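Local atomic coordinates of glutathione S-transferase (Agrobacterium tumefaciens, PDB entry 2YCD), a protein that probably catalyses the conjugation of glutathione to electrophilic compounds, possibly including herbicides, and binds S-(p-nitrobenzyl)glutathione. Residues A[19-24]-A[33-38]; A[39-44]-A[177-182]; A[74-79]-A[87-92]. All blocks are in the same frame, centred on the assembly; numbering follows the deposited sequence.

How the contacts relate
All three contacts are largely buried, contact 3 least uniformly so, and together they fasten helices to the thioredoxin-like sheet and to the helical domain beside it. Contacts 1 and 2 share helix 35-45: its N-terminal part packs on strand 18-22, its later turns on helix 176-185. Contacts 1 and 3 meet the same sheet through the neighbouring strands 18-22 and 75-78, joined by a hydrogen bond from Ser75 N to Thr20 OG1. No direct hydrogen bond crosses any of them. Contact 1 is mostly apolar, with a phenyl ring at its ligand end and a carboxylate reached by a water; contact 2 is an indole on isoleucines; contact 3 grades from apolar packing at Ile89 to a polar, partly exposed end at His92.

Contact 1 (A[19-24]-A[33-38]); sequences ITVFER and ARDMPV. With GTB (S-(p-nitrobenzyl)glutathione), chain B.
Strand 19-22 passes the N-terminal part of helix 35-45 and comes nearest at Val21 and Asp35, whose CA atoms are 6.2 Å apart, while Met36 N makes a backbone hydrogen bond to Ala33 O. Ile19 and Val38 lie alongside each other, pointing opposite ways, CG2 of Ile19 meeting CG1 of Val38 at 3.9 Å. In the middle, Val21 stands roughly perpendicular to Asp35, and Val21 CG1 lies 3.8 Å from Asp35 CB. Asp35 holds its CG between its backbone N and carbonyl carbon (chi1 60°), which sets the carboxylate against Val21 CG1; OD2 also forms a salt bridge with Arg39 NE one turn on. A water accepts a hydrogen bond from Phe22 N at 2.9 Å and gives a weak one to Asp35 OD1, so the last amide of the strand is satisfied.

Phe22 turns the contact into a ligand wall. The methyl of Ala33 sits at its ring edge, CB 4.1 Å from CE2, and the same CE2 comes within 3.7 Å of CB2 of the bound S-(p-nitrobenzyl)glutathione. Ala33 CA touches C6' of the nitrobenzyl ring, and the extended Arg34 chain lays CG 3.5 Å from SG2 while its NH1 pairs with Glu123. The contact is the opening strand-to-helix step of a beta-alpha-beta unit in a thioredoxin-like domain: strand 50-54 bonds alongside strand 18-22, and helices 176-185 and 211-225 pack on Met36, whose CB points away from the strand.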
# COMPACT_ATOMS: atom_id res chain seq x y z
N ILE A 19 17.87 -9.77 5.92
CA ILE A 19 16.49 -9.89 5.48
C ILE A 19 16.04 -11.33 5.40
O ILE A 19 16.83 -12.24 5.11
CB ILE A 19 16.27 -9.18 4.14
CG1 ILE A 19 16.97 -9.91 3.02
CG2 ILE A 19 16.71 -7.70 4.24
CD1 ILE A 19 16.68 -9.32 1.65
N THR A 20 14.77 -11.58 5.69
CA THR A 20 14.25 -12.94 5.56
C THR A 20 13.70 -13.18 4.17
O THR A 20 13.13 -12.28 3.53
CB THR A 20 13.16 -13.24 6.59
OG1 THR A 20 12.16 -12.21 6.51
CG2 THR A 20 13.74 -13.31 8.02
N VAL A 21 13.90 -14.41 3.68
CA VAL A 21 13.54 -14.80 2.32
C VAL A 21 13.08 -16.26 2.36
O VAL A 21 13.33 -16.95 3.34
CB VAL A 21 14.73 -14.68 1.34
CG1 VAL A 21 15.34 -13.28 1.39
CG2 VAL A 21 15.80 -15.75 1.62
N PHE A 22 12.37 -16.71 1.32
CA PHE A 22 12.00 -18.13 1.23
C PHE A 22 13.26 -18.98 1.05
O PHE A 22 14.13 -18.66 0.25
CB PHE A 22 11.12 -18.40 0.00
CG PHE A 22 9.70 -17.89 0.09
CD1 PHE A 22 8.77 -18.49 0.91
CD2 PHE A 22 9.30 -16.85 -0.73
CE1 PHE A 22 7.45 -18.04 0.95
CE2 PHE A 22 7.99 -16.38 -0.70
CZ PHE A 22 7.06 -16.98 0.14
N GLU A 23 13.33 -20.09 1.78
CA GLU A 23 14.32 -21.12 1.47
C GLU A 23 14.05 -21.73 0.09
O GLU A 23 14.97 -21.92 -0.70
CB GLU A 23 14.34 -22.19 2.55
CG GLU A 23 15.46 -23.21 2.39
CD GLU A 23 15.51 -24.17 3.56
OE1 GLU A 23 14.46 -24.74 3.89
OE2 GLU A 23 16.60 -24.34 4.14
N ARG A 24 12.79 -22.04 -0.18
CA ARG A 24 12.39 -22.59 -1.49
C ARG A 24 11.27 -21.74 -2.07
O ARG A 24 10.09 -22.05 -1.89
CB ARG A 24 11.93 -24.05 -1.34
CG ARG A 24 13.06 -24.99 -0.93
CD ARG A 24 12.50 -26.33 -0.45
NE ARG A 24 13.49 -27.11 0.29
CZ ARG A 24 14.31 -28.01 -0.24
NH1 ARG A 24 14.29 -28.26 -1.55
NH2 ARG A 24 15.16 -28.66 0.54
N ALA A 33 9.13 -12.65 -5.70
CA ALA A 33 8.76 -12.50 -4.29
C ALA A 33 9.21 -11.14 -3.75
O ALA A 33 10.09 -10.48 -4.34
CB ALA A 33 9.32 -13.66 -3.46
N ARG A 34 8.64 -10.73 -2.62
CA ARG A 34 8.78 -9.35 -2.15
C ARG A 34 10.11 -9.01 -1.49
O ARG A 34 10.35 -7.86 -1.13
CB ARG A 34 7.60 -8.95 -1.26
CG ARG A 34 6.29 -8.89 -2.03
CD ARG A 34 5.12 -8.65 -1.08
NE ARG A 34 3.82 -8.71 -1.75
CZ ARG A 34 3.16 -7.66 -2.23
NH1 ARG A 34 3.69 -6.44 -2.14
NH2 ARG A 34 1.97 -7.82 -2.80
N ASP A 35 11.00 -9.99 -1.37
CA ASP A 35 12.39 -9.68 -1.01
C ASP A 35 13.09 -8.97 -2.18
O ASP A 35 14.05 -8.23 -1.96
CB ASP A 35 13.17 -10.95 -0.63
CG ASP A 35 13.23 -11.97 -1.77
OD1 ASP A 35 12.15 -12.44 -2.20
OD2 ASP A 35 14.33 -12.29 -2.25
N MET A 36 12.62 -9.16 -3.40
CA MET A 36 13.33 -8.61 -4.55
C MET A 36 13.47 -7.07 -4.53
O MET A 36 14.58 -6.55 -4.74
CB MET A 36 12.71 -9.10 -5.86
CG MET A 36 13.44 -8.60 -7.08
SD MET A 36 15.13 -9.27 -7.26
CE MET A 36 15.59 -8.29 -8.68
N PRO A 37 12.38 -6.33 -4.27
CA PRO A 37 12.56 -4.87 -4.24
C PRO A 37 13.50 -4.43 -3.12
O PRO A 37 14.21 -3.45 -3.29
CB PRO A 37 11.13 -4.32 -4.01
CG PRO A 37 10.31 -5.54 -3.56
CD PRO A 37 10.95 -6.71 -4.27
N VAL A 38 13.50 -5.15 -2.00
CA VAL A 38 14.42 -4.83 -0.91
C VAL A 38 15.89 -5.08 -1.33
O VAL A 38 16.75 -4.23 -1.11
CB VAL A 38 14.07 -5.67 0.34
CG1 VAL A 38 15.11 -5.46 1.44
CG2 VAL A 38 12.66 -5.29 0.85
N1 GTB B . 2.57 -6.30 2.50
CA1 GTB B . 3.66 -7.28 2.65
C1 GTB B . 4.94 -6.72 2.08
O11 GTB B . 4.85 -6.03 1.04
O12 GTB B . 6.02 -6.98 2.65
CB1 GTB B . 3.23 -8.58 1.96
CG1 GTB B . 4.25 -9.69 2.20
CD1 GTB B . 3.91 -10.95 1.43
OE1 GTB B . 2.89 -11.00 0.75
N2 GTB B . 4.78 -11.96 1.54
CA2 GTB B . 4.59 -13.23 0.84
C2 GTB B . 4.69 -14.40 1.78
O2 GTB B . 5.48 -14.41 2.72
CB2 GTB B . 5.75 -13.43 -0.16
SG2 GTB B . 5.77 -12.28 -1.50
N3 GTB B . 3.88 -15.43 1.51
CA3 GTB B . 3.87 -16.68 2.25
C3 GTB B . 2.64 -16.88 3.09
O31 GTB B . 1.71 -16.05 3.03
O32 GTB B . 2.63 -17.89 3.83
C' GTB B . 4.34 -12.65 -2.47
C1' GTB B . 4.65 -13.56 -3.63
C2' GTB B . 4.48 -14.93 -3.50
C3' GTB B . 4.75 -15.77 -4.57
C4' GTB B . 5.20 -15.24 -5.78
N41 GTB B . 5.47 -16.08 -6.87
O41 GTB B . 5.77 -15.63 -7.97
O42 GTB B . 5.40 -17.29 -6.71
C5' GTB B . 5.37 -13.86 -5.91
C6' GTB B . 5.09 -13.02 -4.83
O HOH W 1 12.10 -15.09 -1.12

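Contact 2 (A[39-44]-A[177-182]); sequences RWALEE and ADILMI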
# COMPACT_ATOMS: atom_id res chain seq x y z
N ARG A 39 16.17 -6.24 -1.91
CA ARG A 39 17.51 -6.56 -2.42
C ARG A 39 17.95 -5.50 -3.43
O ARG A 39 19.11 -5.05 -3.41
CB ARG A 39 17.51 -7.92 -3.09
CG ARG A 39 17.28 -9.12 -2.17
CD ARG A 39 17.26 -10.37 -3.06
NE ARG A 39 17.13 -11.65 -2.37
CZ ARG A 39 18.18 -12.35 -1.93
NH1 ARG A 39 19.41 -11.85 -1.97
NH2 ARG A 39 17.98 -13.55 -1.38
N TRP A 40 17.06 -5.14 -4.35
CA TRP A 40 17.38 -4.16 -5.37
C TRP A 40 17.71 -2.80 -4.75
O TRP A 40 18.72 -2.15 -5.11
CB TRP A 40 16.21 -4.11 -6.36
CG TRP A 40 16.41 -3.23 -7.60
CD1 TRP A 40 17.54 -2.54 -7.96
CD2 TRP A 40 15.44 -2.97 -8.61
NE1 TRP A 40 17.32 -1.86 -9.15
CE2 TRP A 40 16.03 -2.10 -9.56
CE3 TRP A 40 14.10 -3.37 -8.80
CZ2 TRP A 40 15.34 -1.63 -10.69
CZ3 TRP A 40 13.42 -2.91 -9.93
CH2 TRP A 40 14.04 -2.05 -10.86
N ALA A 41 16.92 -2.35 -3.78
CA ALA A 41 17.22 -1.10 -3.09
C ALA A 41 18.59 -1.13 -2.43
O ALA A 41 19.37 -0.16 -2.52
CB ALA A 41 16.12 -0.77 -2.07
N LEU A 42 18.89 -2.21 -1.71
CA LEU A 42 20.21 -2.35 -1.07
C LEU A 42 21.34 -2.31 -2.10
O LEU A 42 22.36 -1.66 -1.86
CB LEU A 42 20.27 -3.64 -0.23
CG LEU A 42 19.33 -3.64 0.98
CD1 LEU A 42 19.10 -5.06 1.50
CD2 LEU A 42 19.87 -2.74 2.10
N GLU A 43 21.16 -2.97 -3.23
CA GLU A 43 22.19 -2.93 -4.27
C GLU A 43 22.35 -1.55 -4.91
O GLU A 43 23.48 -1.15 -5.22
CB GLU A 43 21.93 -4.01 -5.31
CG GLU A 43 22.19 -5.45 -4.79
CD GLU A 43 23.66 -5.71 -4.52
OE1 GLU A 43 24.52 -4.89 -4.90
OE2 GLU A 43 23.96 -6.77 -3.92
N GLU A 44 21.26 -0.81 -5.07
CA GLU A 44 21.33 0.54 -5.64
C GLU A 44 22.14 1.47 -4.74
O GLU A 44 22.88 2.32 -5.25
CB GLU A 44 19.93 1.14 -5.90
CG GLU A 44 19.20 0.51 -7.09
CD GLU A 44 19.67 1.01 -8.46
OE1 GLU A 44 20.37 2.04 -8.52
OE2 GLU A 44 19.31 0.35 -9.45
N ALA A 177 10.49 4.70 -6.06
CA ALA A 177 9.19 4.45 -6.67
C ALA A 177 9.33 3.49 -7.85
O ALA A 177 8.47 2.63 -8.08
CB ALA A 177 8.51 5.76 -7.12
N ASP A 178 10.41 3.65 -8.63
CA ASP A 178 10.59 2.78 -9.77
C ASP A 178 10.89 1.35 -9.34
O ASP A 178 10.44 0.40 -9.98
CB ASP A 178 11.68 3.33 -10.72
CG ASP A 178 11.37 4.73 -11.19
OD1 ASP A 178 10.38 4.93 -11.93
OD2 ASP A 178 12.12 5.62 -10.77
N ILE A 179 11.66 1.20 -8.27
CA ILE A 179 11.91 -0.15 -7.74
C ILE A 179 10.58 -0.84 -7.43
O ILE A 179 10.33 -1.97 -7.87
CB ILE A 179 12.80 -0.11 -6.50
CG1 ILE A 179 14.22 0.37 -6.87
CG2 ILE A 179 12.80 -1.47 -5.79
CD1 ILE A 179 15.18 0.42 -5.66
N LEU A 180 9.72 -0.17 -6.66
CA LEU A 180 8.46 -0.79 -6.26
C LEU A 180 7.53 -1.02 -7.45
O LEU A 180 6.92 -2.09 -7.59
CB LEU A 180 7.77 0.03 -5.17
CG LEU A 180 8.52 0.09 -3.84
CD1 LEU A 180 7.84 1.09 -2.91
CD2 LEU A 180 8.63 -1.30 -3.17
N MET A 181 7.46 -0.03 -8.34
CA MET A 181 6.56 -0.14 -9.49
C MET A 181 7.00 -1.23 -10.48
O MET A 181 6.16 -2.01 -10.96
CB MET A 181 6.44 1.20 -10.21
CG MET A 181 5.39 1.20 -11.35
SD MET A 181 3.68 1.12 -10.74
CE MET A 181 3.45 2.82 -10.18
N ILE A 182 8.29 -1.30 -10.76
CA ILE A 182 8.78 -2.31 -11.68
C ILE A 182 8.63 -3.71 -11.11
O ILE A 182 8.24 -4.64 -11.81
CB ILE A 182 10.20 -1.98 -12.16
CG1 ILE A 182 10.10 -0.77 -13.10
CG2 ILE A 182 10.83 -3.17 -12.90
CD1 ILE A 182 11.44 -0.13 -13.46
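Over one face of the Trp40 indole lies Ile179, its CG1 placed above the centre of the six-membered ring in a CH-pi contact, 4.1 Å from the centroid and 16° off the normal. Ile182 comes instead to the ring edge, where its CG2 is 3.9 Å from Trp40 CZ3. CG of Trp40 stands anti to the backbone N (chi1 -174°), carrying the indole across to helix 177-182. Its NE1 reaches forward one turn along its own helix to the anti lone pair of Glu44 OE2, 3.0 Å away and tilted from the ring plane; Arg210 forms a salt bridge to the same oxygen, and the pair should limit the rotation of the indole.

Here the thioredoxin-like and all-helical domains of the glutathione transferase fold meet, as two nearly antiparallel helix segments at 150° whose axes approach to 10.3 Å, with the indole lying between them. Beyond the ring, Ile179 reaches the backbone of helix 39-44: its CD1 lies 3.6 Å from Ala41 CA, the residue whose small side chain lets it come so close. Phe213 adds an edge-to-face partner for Trp40, and Phe174 packs against both Ile179 and Glu44.

Contact 3 (A[74-79]-A[87-92]); sequences PSYEQG and GAIVMH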
# COMPACT_ATOMS: atom_id res chain seq x y z
N PRO A 74 9.21 -10.17 3.21
CA PRO A 74 10.45 -10.05 3.99
C PRO A 74 10.32 -9.25 5.28
O PRO A 74 9.45 -8.40 5.44
CB PRO A 74 11.36 -9.27 3.04
CG PRO A 74 10.41 -8.34 2.30
CD PRO A 74 9.11 -9.12 2.17
N SER A 75 11.22 -9.53 6.22
CA SER A 75 11.49 -8.63 7.32
C SER A 75 12.94 -8.20 7.20
O SER A 75 13.70 -8.78 6.42
CB SER A 75 11.22 -9.31 8.68
OG SER A 75 12.05 -10.45 8.86
N TYR A 76 13.32 -7.21 7.99
CA TYR A 76 14.61 -6.54 7.91
C TYR A 76 15.08 -6.33 9.34
O TYR A 76 14.34 -5.77 10.16
CB TYR A 76 14.40 -5.21 7.20
CG TYR A 76 15.55 -4.23 7.13
CD1 TYR A 76 15.84 -3.39 8.21
CD2 TYR A 76 16.28 -4.07 5.97
CE1 TYR A 76 16.87 -2.45 8.13
CE2 TYR A 76 17.30 -3.13 5.88
CZ TYR A 76 17.58 -2.33 6.96
OH TYR A 76 18.61 -1.41 6.85
N GLU A 77 16.29 -6.76 9.65
CA GLU A 77 16.85 -6.61 10.99
C GLU A 77 18.20 -5.97 10.90
O GLU A 77 19.05 -6.40 10.14
CB GLU A 77 16.93 -7.96 11.70
CG GLU A 77 17.66 -7.91 13.04
CD GLU A 77 17.62 -9.25 13.79
OE1 GLU A 77 17.62 -10.32 13.14
OE2 GLU A 77 17.61 -9.22 15.04
N GLN A 78 18.40 -4.92 11.69
CA GLN A 78 19.67 -4.20 11.71
C GLN A 78 19.88 -3.64 13.11
O GLN A 78 19.22 -2.68 13.52
CB GLN A 78 19.65 -3.10 10.67
CG GLN A 78 20.99 -2.42 10.46
CD GLN A 78 20.94 -1.41 9.34
OE1 GLN A 78 19.89 -0.81 9.08
NE2 GLN A 78 22.06 -1.22 8.67
N GLY A 79 20.78 -4.26 13.85
CA GLY A 79 20.91 -3.90 15.26
C GLY A 79 19.56 -4.07 15.95
O GLY A 79 18.93 -5.14 15.84
N GLY A 87 7.45 -2.21 1.22
CA GLY A 87 7.41 -0.78 0.90
C GLY A 87 8.11 0.07 1.95
O GLY A 87 8.82 1.04 1.63
N ALA A 88 7.91 -0.26 3.23
CA ALA A 88 8.50 0.49 4.33
C ALA A 88 10.00 0.22 4.49
O ALA A 88 10.76 1.07 4.94
CB ALA A 88 7.79 0.15 5.63
N ILE A 89 10.41 -0.99 4.13
CA ILE A 89 11.83 -1.36 4.16
C ILE A 89 12.58 -0.59 3.07
O ILE A 89 13.62 0.02 3.33
CB ILE A 89 12.00 -2.90 4.02
CG1 ILE A 89 11.41 -3.62 5.25
CG2 ILE A 89 13.50 -3.25 3.89
CD1 ILE A 89 11.20 -5.12 5.01
N VAL A 90 12.03 -0.59 1.86
CA VAL A 90 12.57 0.25 0.79
C VAL A 90 12.59 1.72 1.19
O VAL A 90 13.62 2.38 1.01
CB VAL A 90 11.83 0.01 -0.52
CG1 VAL A 90 12.22 1.04 -1.57
CG2 VAL A 90 12.10 -1.43 -1.03
N MET A 91 11.53 2.21 1.83
CA MET A 91 11.51 3.59 2.30
C MET A 91 12.67 3.89 3.25
O MET A 91 13.37 4.89 3.11
CB MET A 91 10.18 3.90 3.00
CG MET A 91 10.03 5.36 3.37
SD MET A 91 9.80 6.42 1.94
CE MET A 91 8.04 6.26 1.69
N HIS A 92 12.86 3.01 4.23
CA HIS A 92 13.93 3.19 5.21
C HIS A 92 15.31 3.23 4.58
O HIS A 92 16.14 4.10 4.91
CB HIS A 92 13.85 2.09 6.28
CG HIS A 92 14.95 2.15 7.30
ND1 HIS A 92 15.00 3.12 8.28
CD2 HIS A 92 16.04 1.37 7.48
CE1 HIS A 92 16.07 2.92 9.04
NE2 HIS A 92 16.72 1.87 8.57
O HOH W 2 18.90 1.31 10.20
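Apolar packing centres on Ile89, whose branches touch Tyr76 and Pro74. CG2, anti to the backbone N of Ile89, meets Tyr76 CD2 at 3.6 Å, while CG1 and CD1 both lie against Tyr76 CB. CD1 also reaches beyond the tyrosine to Pro74, 3.7 Å from its carbonyl O. The aromatic pair comes one helical turn later: the rings of Tyr76 and His92 stand at 75°, their centroids 5.7 Å apart, with the tyrosine hydroxyl at the edge of the imidazole.

The polar interactions gather at this end. Tyr76 OH donates to Gln78 OE1 at 2.6 Å, from well above the carbonyl plane, and the same oxygen accepts a hydrogen bond from a water that also bonds His92 NE2 at 2.8 Å. Two bonds thus grip the amide oxygen, and the water carries the connection from strand to helix that no direct bond makes; Gln78 NE2 goes to Pro15 O.

Pro74 is the cis-proline characteristic of thioredoxin-like glutathione sites, and it touches the bound ligand. Strand 81-84 carries Leu83, which packs on Tyr76, Ile89 and His92, Val38 of helix 35-45 reaches Pro74 and Ile89, and Ala109 of the second subunit lies against His92.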